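Local atomic coordinates of response regulator receiver modulated diguanylate cyclase with PAS/PAC sensor (Desulfovibrio desulfuricans subsp. desulfuricans, PDB entry 3CG0), a protein that probably serves as a two-component signalling output, its receiver domain, the part described here, controlling a PAS-linked diguanylate cyclase that would make cyclic di-GMP. Residues Gly11-Glu16 with Leu53-Ala58; Pro84-Thr89 with Asn104-Leu109. All blocks are in the same frame, centred on the assembly; numbering follows the deposited sequence.

Contact 1. Residues Gly11-Glu16 with Leu53-Ala58; sequences GVLIVE and LRPDIA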
ATOM      1  N   GLY C  11      20.531   6.155 -13.881  1.00 46.16           N
ATOM      2  CA  GLY C  11      21.792   6.836 -14.145  1.00 46.34           C
ATOM      3  C   GLY C  11      22.846   6.579 -13.084  1.00 43.54           C
ATOM      4  O   GLY C  11      22.703   6.998 -11.940  1.00 42.63           O
ATOM      5  N   VAL C  12      23.915   5.902 -13.483  1.00 39.58           N
ATOM      6  CA  VAL C  12      24.939   5.438 -12.559  1.00 39.39           C
ATOM      7  C   VAL C  12      26.202   6.315 -12.648  1.00 39.30           C
ATOM      8  O   VAL C  12      26.676   6.626 -13.731  1.00 40.88           O
ATOM      9  CB  VAL C  12      25.253   3.933 -12.806  1.00 35.53           C
ATOM     10  CG1 VAL C  12      26.239   3.394 -11.789  1.00 30.17           C
ATOM     11  CG2 VAL C  12      23.950   3.084 -12.768  1.00 31.46           C
ATOM     12  N   LEU C  13      26.725   6.721 -11.496  1.00 40.05           N
ATOM     13  CA  LEU C  13      27.964   7.491 -11.426  1.00 40.24           C
ATOM     14  C   LEU C  13      29.023   6.614 -10.752  1.00 38.92           C
ATOM     15  O   LEU C  13      28.752   6.029  -9.708  1.00 36.92           O
ATOM     16  CB  LEU C  13      27.696   8.786 -10.656  1.00 43.01           C
ATOM     17  CG  LEU C  13      28.772   9.787 -10.227  1.00 53.55           C
ATOM     18  CD1 LEU C  13      28.208  11.193 -10.293  1.00 52.50           C
ATOM     19  CD2 LEU C  13      29.264   9.512  -8.828  1.00 58.83           C
ATOM     20  N   ILE C  14      30.207   6.492 -11.361  1.00 35.40           N
ATOM     21  CA  ILE C  14      31.262   5.607 -10.850  1.00 38.78           C
ATOM     22  C   ILE C  14      32.435   6.437 -10.320  1.00 40.18           C
ATOM     23  O   ILE C  14      32.891   7.367 -10.976  1.00 43.89           O
ATOM     24  CB  ILE C  14      31.787   4.640 -11.930  1.00 40.39           C
ATOM     25  CG1 ILE C  14      30.662   3.768 -12.495  1.00 45.30           C
ATOM     26  CG2 ILE C  14      32.897   3.745 -11.381  1.00 44.24           C
ATOM     27  CD1 ILE C  14      31.122   2.861 -13.637  1.00 43.85           C
ATOM     28  N   VAL C  15      32.883   6.118  -9.113  1.00 35.00           N
ATOM     29  CA  VAL C  15      34.054   6.741  -8.521  1.00 38.46           C
ATOM     30  C   VAL C  15      35.045   5.618  -8.242  1.00 45.16           C
ATOM     31  O   VAL C  15      34.835   4.811  -7.338  1.00 48.19           O
ATOM     32  CB  VAL C  15      33.721   7.473  -7.211  1.00 40.69           C
ATOM     33  CG1 VAL C  15      34.858   8.415  -6.828  1.00 31.59           C
ATOM     34  CG2 VAL C  15      32.448   8.253  -7.339  1.00 33.19           C
ATOM     35  N   GLU C  16      36.120   5.566  -9.026  1.00 41.68           N
ATOM     36  CA  GLU C  16      37.004   4.412  -9.041  1.00 46.43           C
ATOM     37  C   GLU C  16      38.382   4.827  -9.528  1.00 50.64           C
ATOM     38  O   GLU C  16      38.500   5.439 -10.595  1.00 57.23           O
ATOM     39  CB  GLU C  16      36.416   3.349  -9.970  1.00 49.04           C
ATOM     40  CG  GLU C  16      37.330   2.185 -10.286  1.00 58.43           C
ATOM     41  CD  GLU C  16      37.462   1.224  -9.129  1.00 69.21           C
ATOM     42  OE1 GLU C  16      36.419   0.734  -8.638  1.00 69.97           O
ATOM     43  OE2 GLU C  16      38.611   0.953  -8.720  1.00 69.99           O
ATOM     44  N   LEU C  53      24.703  16.372 -13.559  1.00 73.56           N
ATOM     45  CA  LEU C  53      24.313  15.222 -14.377  1.00 71.34           C
ATOM     46  C   LEU C  53      23.245  14.316 -13.742  1.00 68.25           C
ATOM     47  O   LEU C  53      22.782  13.366 -14.376  1.00 66.51           O
ATOM     48  CB  LEU C  53      25.544  14.454 -14.908  1.00 71.64           C
ATOM     49  CG  LEU C  53      26.448  13.456 -14.176  1.00 70.15           C
ATOM     50  CD1 LEU C  53      27.799  13.425 -14.865  1.00 76.06           C
ATOM     51  CD2 LEU C  53      26.636  13.727 -12.705  1.00 80.81           C
ATOM     52  N   ARG C  54      22.852  14.649 -12.510  1.00 66.46           N
ATOM     53  CA  ARG C  54      21.690  14.060 -11.809  1.00 64.88           C
ATOM     54  C   ARG C  54      21.603  12.522 -11.790  1.00 57.91           C
ATOM     55  O   ARG C  54      20.679  11.954 -12.389  1.00 57.29           O
ATOM     56  CB  ARG C  54      20.379  14.631 -12.375  1.00 67.91           C
ATOM     57  CG  ARG C  54      20.173  16.141 -12.210  1.00 72.49           C
ATOM     58  CD  ARG C  54      18.987  16.636 -13.060  1.00 77.38           C
ATOM     59  NE  ARG C  54      17.859  15.697 -13.051  1.00 95.04           N
ATOM     60  CZ  ARG C  54      16.671  15.913 -13.621  1.00 99.56           C
ATOM     61  NH1 ARG C  54      16.419  17.054 -14.256  1.00100.69           N
ATOM     62  NH2 ARG C  54      15.727  14.980 -13.549  1.00 94.30           N
ATOM     63  N   PRO C  55      22.548  11.842 -11.102  1.00 52.85           N
ATOM     64  CA  PRO C  55      22.485  10.378 -11.088  1.00 48.70           C
ATOM     65  C   PRO C  55      21.463   9.810 -10.104  1.00 49.21           C
ATOM     66  O   PRO C  55      21.027  10.506  -9.192  1.00 50.86           O
ATOM     67  CB  PRO C  55      23.908   9.968 -10.693  1.00 53.16           C
ATOM     68  CG  PRO C  55      24.440  11.133  -9.905  1.00 47.96           C
ATOM     69  CD  PRO C  55      23.695  12.358 -10.323  1.00 51.77           C
ATOM     70  N   ASP C  56      21.083   8.552 -10.314  1.00 47.08           N
ATOM     71  CA  ASP C  56      20.167   7.846  -9.430  1.00 44.33           C
ATOM     72  C   ASP C  56      20.926   7.106  -8.330  1.00 40.51           C
ATOM     73  O   ASP C  56      20.357   6.779  -7.300  1.00 45.07           O
ATOM     74  CB  ASP C  56      19.302   6.861 -10.228  1.00 43.75           C
ATOM     75  CG  ASP C  56      18.329   7.564 -11.168  1.00 50.04           C
ATOM     76  OD1 ASP C  56      18.687   7.799 -12.340  1.00 50.65           O
ATOM     77  OD2 ASP C  56      17.213   7.901 -10.725  1.00 55.99           O
ATOM     78  N   ILE C  57      22.209   6.838  -8.562  1.00 39.10           N
ATOM     79  CA  ILE C  57      23.036   6.042  -7.654  1.00 30.83           C
ATOM     80  C   ILE C  57      24.529   6.283  -7.938  1.00 34.88           C
ATOM     81  O   ILE C  57      24.901   6.678  -9.039  1.00 34.28           O
ATOM     82  CB  ILE C  57      22.687   4.514  -7.749  1.00 35.30           C
ATOM     83  CG1 ILE C  57      23.335   3.724  -6.608  1.00 30.35           C
ATOM     84  CG2 ILE C  57      23.035   3.943  -9.132  1.00 27.45           C
ATOM     85  CD1 ILE C  57      22.728   2.391  -6.344  1.00 24.35           C
ATOM     86  N   ALA C  58      25.369   6.064  -6.932  1.00 33.56           N
ATOM     87  CA  ALA C  58      26.807   6.227  -7.075  1.00 35.67           C
ATOM     88  C   ALA C  58      27.507   4.963  -6.613  1.00 33.22           C
ATOM     89  O   ALA C  58      27.207   4.451  -5.530  1.00 37.05           O
ATOM     90  CB  ALA C  58      27.285   7.432  -6.263  1.00 35.36           C
TER
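The carboxylate of Asp56 meets Gly11 N through OD1 at 2.9 Å, on the anti side and with the donor 24° out of the carboxylate plane. The peptide carbonyl of Gly11 is met in its own plane, on a lone pair, by Asp56 N at 2.8 Å; Ile57 N adds a weak second bond to the same oxygen. Asp56 thus holds Gly11 at both its N and its O, by its carboxylate and its own backbone N, just before strand 57-61 begins. Further along, Leu13 N donates to Ile57 O (3.1 Å), in the parallel pairing of strands 11-15 and 57-61 at the middle of the CheY-like receiver sheet. On one face Val12 and Ile57 run side by side, CG2 against CG2. On the other, Leu13 holds CG anti to its own N (chi1 173°), and the turn at chi2 (145°) sets CD1 against Pro55 CG (3.8 Å) and, crossing at about a right angle, Leu53 CD2 (3.8 Å), while CD2 rests on Ala58 CB (3.8 Å). Leu53 closes helix 43-53, so this cluster ties the helix end to the sheet. Leu37 of strand 35-40 adjoins both Leu53 and Pro55, and helix 19-32 covers Val12 through Leu29.

Contact 2. Residues Pro84-Thr89 with Asn104-Leu109; sequences PIIFIT and NPFGYL
Ile85 O accepts from Phe106 N at 2.7 Å, almost in line with the carbonyl bond, while a water accepts from Ile85 N and donates to Asn104 O. Direct bonds then alternate: Phe87 N to Gly107 O (3.2 Å), Leu109 N to Phe87 O (2.7 Å, N-H...O 174°) and Thr89 N to Leu109 O (2.8 Å), this last donor 35° above the carbonyl plane. The pair closes the beta-alpha-beta unit strand 85-89, helix 94-101, strand 107-110, the last outermost in the chain's sheet. The Phe87 and Tyr108 rings lie side by side, near-parallel (15°) but displaced, with little overlap. Pro105 CB packs on Phe87 CD2 at 3.6 Å, and Ile85 CG2 sits over the centre of one Phe87 face. Thr89 turns CG2 beside its backbone N, anti to the carbonyl carbon, bringing that methyl to the Tyr108 ring edge. On the other side of the sheet Ile86 CG2 meets Leu109 CD2 (3.7 Å). Asn104 OD1 is hydrogen-bonded to Asn104 ND2 and Lys128 NZ of the second subunit, and Tyr108 OH to Glu132 there. The strand pairing thus uses both main-chain groups of Phe87 and of Leu109, while the Tyr108 hydroxyl, Asn104 amide and Phe106 ring find partners on the second subunit.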
ATOM      1  N   PRO C  84      21.864   7.255  -3.155  1.00 39.38           N
ATOM      2  CA  PRO C  84      22.195   5.980  -2.551  1.00 36.77           C
ATOM      3  C   PRO C  84      23.607   5.554  -2.956  1.00 34.62           C
ATOM      4  O   PRO C  84      24.047   5.837  -4.065  1.00 32.74           O
ATOM      5  CB  PRO C  84      21.200   5.010  -3.174  1.00 37.39           C
ATOM      6  CG  PRO C  84      20.185   5.829  -3.865  1.00 38.21           C
ATOM      7  CD  PRO C  84      20.790   7.153  -4.154  1.00 37.36           C
ATOM      8  N   ILE C  85      24.271   4.832  -2.064  1.00 31.41           N
ATOM      9  CA  ILE C  85      25.657   4.468  -2.207  1.00 37.27           C
ATOM     10  C   ILE C  85      25.828   2.969  -2.123  1.00 38.76           C
ATOM     11  O   ILE C  85      25.362   2.342  -1.170  1.00 37.72           O
ATOM     12  CB  ILE C  85      26.508   5.093  -1.069  1.00 28.40           C
ATOM     13  CG1 ILE C  85      26.400   6.628  -1.090  1.00 24.97           C
ATOM     14  CG2 ILE C  85      27.964   4.632  -1.170  1.00 38.16           C
ATOM     15  CD1 ILE C  85      26.660   7.276  -2.462  1.00 26.64           C
ATOM     16  N   ILE C  86      26.511   2.406  -3.112  1.00 31.92           N
ATOM     17  CA  ILE C  86      27.057   1.067  -2.975  1.00 40.29           C
ATOM     18  C   ILE C  86      28.563   1.206  -2.999  1.00 42.00           C
ATOM     19  O   ILE C  86      29.110   1.871  -3.884  1.00 46.13           O
ATOM     20  CB  ILE C  86      26.584   0.136  -4.104  1.00 40.39           C
ATOM     21  CG1 ILE C  86      25.059   0.184  -4.201  1.00 31.84           C
ATOM     22  CG2 ILE C  86      27.108  -1.303  -3.891  1.00 35.27           C
ATOM     23  CD1 ILE C  86      24.477  -0.765  -5.205  1.00 41.65           C
ATOM     24  N   PHE C  87      29.235   0.633  -2.001  1.00 44.59           N
ATOM     25  CA  PHE C  87      30.691   0.673  -1.987  1.00 39.21           C
ATOM     26  C   PHE C  87      31.248  -0.480  -2.779  1.00 37.27           C
ATOM     27  O   PHE C  87      30.763  -1.598  -2.681  1.00 35.94           O
ATOM     28  CB  PHE C  87      31.261   0.613  -0.577  1.00 37.59           C
ATOM     29  CG  PHE C  87      31.242   1.921   0.146  1.00 41.48           C
ATOM     30  CD1 PHE C  87      32.050   2.986  -0.262  1.00 31.57           C
ATOM     31  CD2 PHE C  87      30.455   2.071   1.278  1.00 39.67           C
ATOM     32  CE1 PHE C  87      32.033   4.167   0.425  1.00 31.85           C
ATOM     33  CE2 PHE C  87      30.432   3.265   1.980  1.00 41.48           C
ATOM     34  CZ  PHE C  87      31.210   4.313   1.555  1.00 29.25           C
ATOM     35  N   ILE C  88      32.272  -0.191  -3.565  1.00 38.74           N
ATOM     36  CA  ILE C  88      33.047  -1.212  -4.263  1.00 44.15           C
ATOM     37  C   ILE C  88      34.269  -1.524  -3.406  1.00 48.90           C
ATOM     38  O   ILE C  88      35.040  -0.623  -3.060  1.00 56.15           O
ATOM     39  CB  ILE C  88      33.460  -0.735  -5.679  1.00 46.75           C
ATOM     40  CG1 ILE C  88      32.231  -0.272  -6.487  1.00 45.94           C
ATOM     41  CG2 ILE C  88      34.242  -1.813  -6.404  1.00 42.34           C
ATOM     42  CD1 ILE C  88      31.136  -1.347  -6.675  1.00 43.18           C
ATOM     43  N   THR C  89      34.434  -2.790  -3.038  1.00 52.51           N
ATOM     44  CA  THR C  89      35.461  -3.159  -2.066  1.00 62.74           C
ATOM     45  C   THR C  89      36.520  -4.105  -2.626  1.00 68.70           C
ATOM     46  O   THR C  89      36.278  -4.833  -3.590  1.00 67.72           O
ATOM     47  CB  THR C  89      34.864  -3.816  -0.788  1.00 62.84           C
ATOM     48  OG1 THR C  89      34.356  -5.116  -1.104  1.00 67.27           O
ATOM     49  CG2 THR C  89      33.762  -2.971  -0.182  1.00 57.52           C
ATOM     50  N   ASN C 104      26.097   5.311   5.922  1.00 50.35           N
ATOM     51  CA  ASN C 104      25.047   4.313   5.688  1.00 49.03           C
ATOM     52  C   ASN C 104      24.842   3.956   4.216  1.00 51.42           C
ATOM     53  O   ASN C 104      23.870   4.409   3.597  1.00 56.54           O
ATOM     54  CB  ASN C 104      23.720   4.703   6.358  1.00 48.05           C
ATOM     55  CG  ASN C 104      22.695   3.564   6.328  1.00 61.61           C
ATOM     56  OD1 ASN C 104      23.032   2.391   6.547  1.00 57.08           O
ATOM     57  ND2 ASN C 104      21.445   3.907   6.028  1.00 61.04           N
ATOM     58  N   PRO C 105      25.764   3.152   3.644  1.00 50.16           N
ATOM     59  CA  PRO C 105      25.575   2.738   2.266  1.00 46.66           C
ATOM     60  C   PRO C 105      24.536   1.637   2.210  1.00 47.61           C
ATOM     61  O   PRO C 105      24.155   1.080   3.235  1.00 52.86           O
ATOM     62  CB  PRO C 105      26.929   2.151   1.898  1.00 42.43           C
ATOM     63  CG  PRO C 105      27.411   1.573   3.180  1.00 45.68           C
ATOM     64  CD  PRO C 105      26.989   2.565   4.219  1.00 44.17           C
ATOM     65  N   PHE C 106      24.102   1.316   1.006  1.00 45.92           N
ATOM     66  CA  PHE C 106      23.155   0.260   0.814  1.00 38.28           C
ATOM     67  C   PHE C 106      23.789  -1.115   1.040  1.00 43.14           C
ATOM     68  O   PHE C 106      23.192  -2.003   1.653  1.00 41.57           O
ATOM     69  CB  PHE C 106      22.602   0.345  -0.595  1.00 40.58           C
ATOM     70  CG  PHE C 106      21.747  -0.809  -0.947  1.00 24.27           C
ATOM     71  CD1 PHE C 106      20.444  -0.877  -0.470  1.00 41.85           C
ATOM     72  CD2 PHE C 106      22.250  -1.845  -1.724  1.00 36.56           C
ATOM     73  CE1 PHE C 106      19.645  -1.952  -0.787  1.00 32.40           C
ATOM     74  CE2 PHE C 106      21.462  -2.916  -2.049  1.00 31.15           C
ATOM     75  CZ  PHE C 106      20.164  -2.968  -1.570  1.00 24.85           C
ATOM     76  N   GLY C 107      24.999  -1.288   0.522  1.00 45.33           N
ATOM     77  CA  GLY C 107      25.733  -2.535   0.661  1.00 38.75           C
ATOM     78  C   GLY C 107      27.167  -2.350   0.208  1.00 42.11           C
ATOM     79  O   GLY C 107      27.618  -1.216   0.017  1.00 34.21           O
ATOM     80  N   TYR C 108      27.863  -3.478   0.046  1.00 40.85           N
ATOM     81  CA  TYR C 108      29.256  -3.527  -0.370  1.00 42.19           C
ATOM     82  C   TYR C 108      29.403  -4.599  -1.439  1.00 44.23           C
ATOM     83  O   TYR C 108      28.924  -5.722  -1.282  1.00 40.15           O
ATOM     84  CB  TYR C 108      30.169  -3.855   0.824  1.00 45.74           C
ATOM     85  CG  TYR C 108      30.037  -2.897   1.994  1.00 43.22           C
ATOM     86  CD1 TYR C 108      30.897  -1.812   2.130  1.00 44.50           C
ATOM     87  CD2 TYR C 108      29.055  -3.083   2.967  1.00 51.81           C
ATOM     88  CE1 TYR C 108      30.770  -0.937   3.188  1.00 48.10           C
ATOM     89  CE2 TYR C 108      28.918  -2.209   4.020  1.00 47.04           C
ATOM     90  CZ  TYR C 108      29.782  -1.140   4.129  1.00 43.77           C
ATOM     91  OH  TYR C 108      29.658  -0.276   5.185  1.00 52.80           O
ATOM     92  N   LEU C 109      30.040  -4.236  -2.544  1.00 46.62           N
ATOM     93  CA  LEU C 109      30.288  -5.164  -3.652  1.00 51.04           C
ATOM     94  C   LEU C 109      31.780  -5.414  -3.812  1.00 53.17           C
ATOM     95  O   LEU C 109      32.538  -4.484  -4.091  1.00 55.37           O
ATOM     96  CB  LEU C 109      29.693  -4.616  -4.957  1.00 48.88           C
ATOM     97  CG  LEU C 109      28.410  -5.247  -5.523  1.00 48.70           C
ATOM     98  CD1 LEU C 109      27.600  -6.040  -4.508  1.00 35.26           C
ATOM     99  CD2 LEU C 109      27.549  -4.191  -6.176  1.00 40.41           C
TER
HETATM  100  O   HOH W   1      23.092   5.034   0.722  1.00 37.85           O

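In the fold
Contact 1 and contact 2 belong to one parallel sheet, ordered 35-40, 11-15, 57-61, 85-89, 107-110, and their centres are about 13 Å apart. They meet where strands 57-61 and 85-89 run as neighbours: Ala58 N lies 3.2 Å from Pro84 O and Ala58 O 3.2 Å from Ile86 N, both probable hydrogen bonds. Ile57 CG1 also packs on Pro84 O at 3.4 Å. Strand 57-61 ends in Asp61, the predicted phosphorylation site, unmodified here. Glu16 from contact 1 brings its carboxylate close to that of Asp61, and Ile88 from contact 2 touches Asp61. No other chain of the assembly touches contact 1, whereas contact 2 also faces the second subunit.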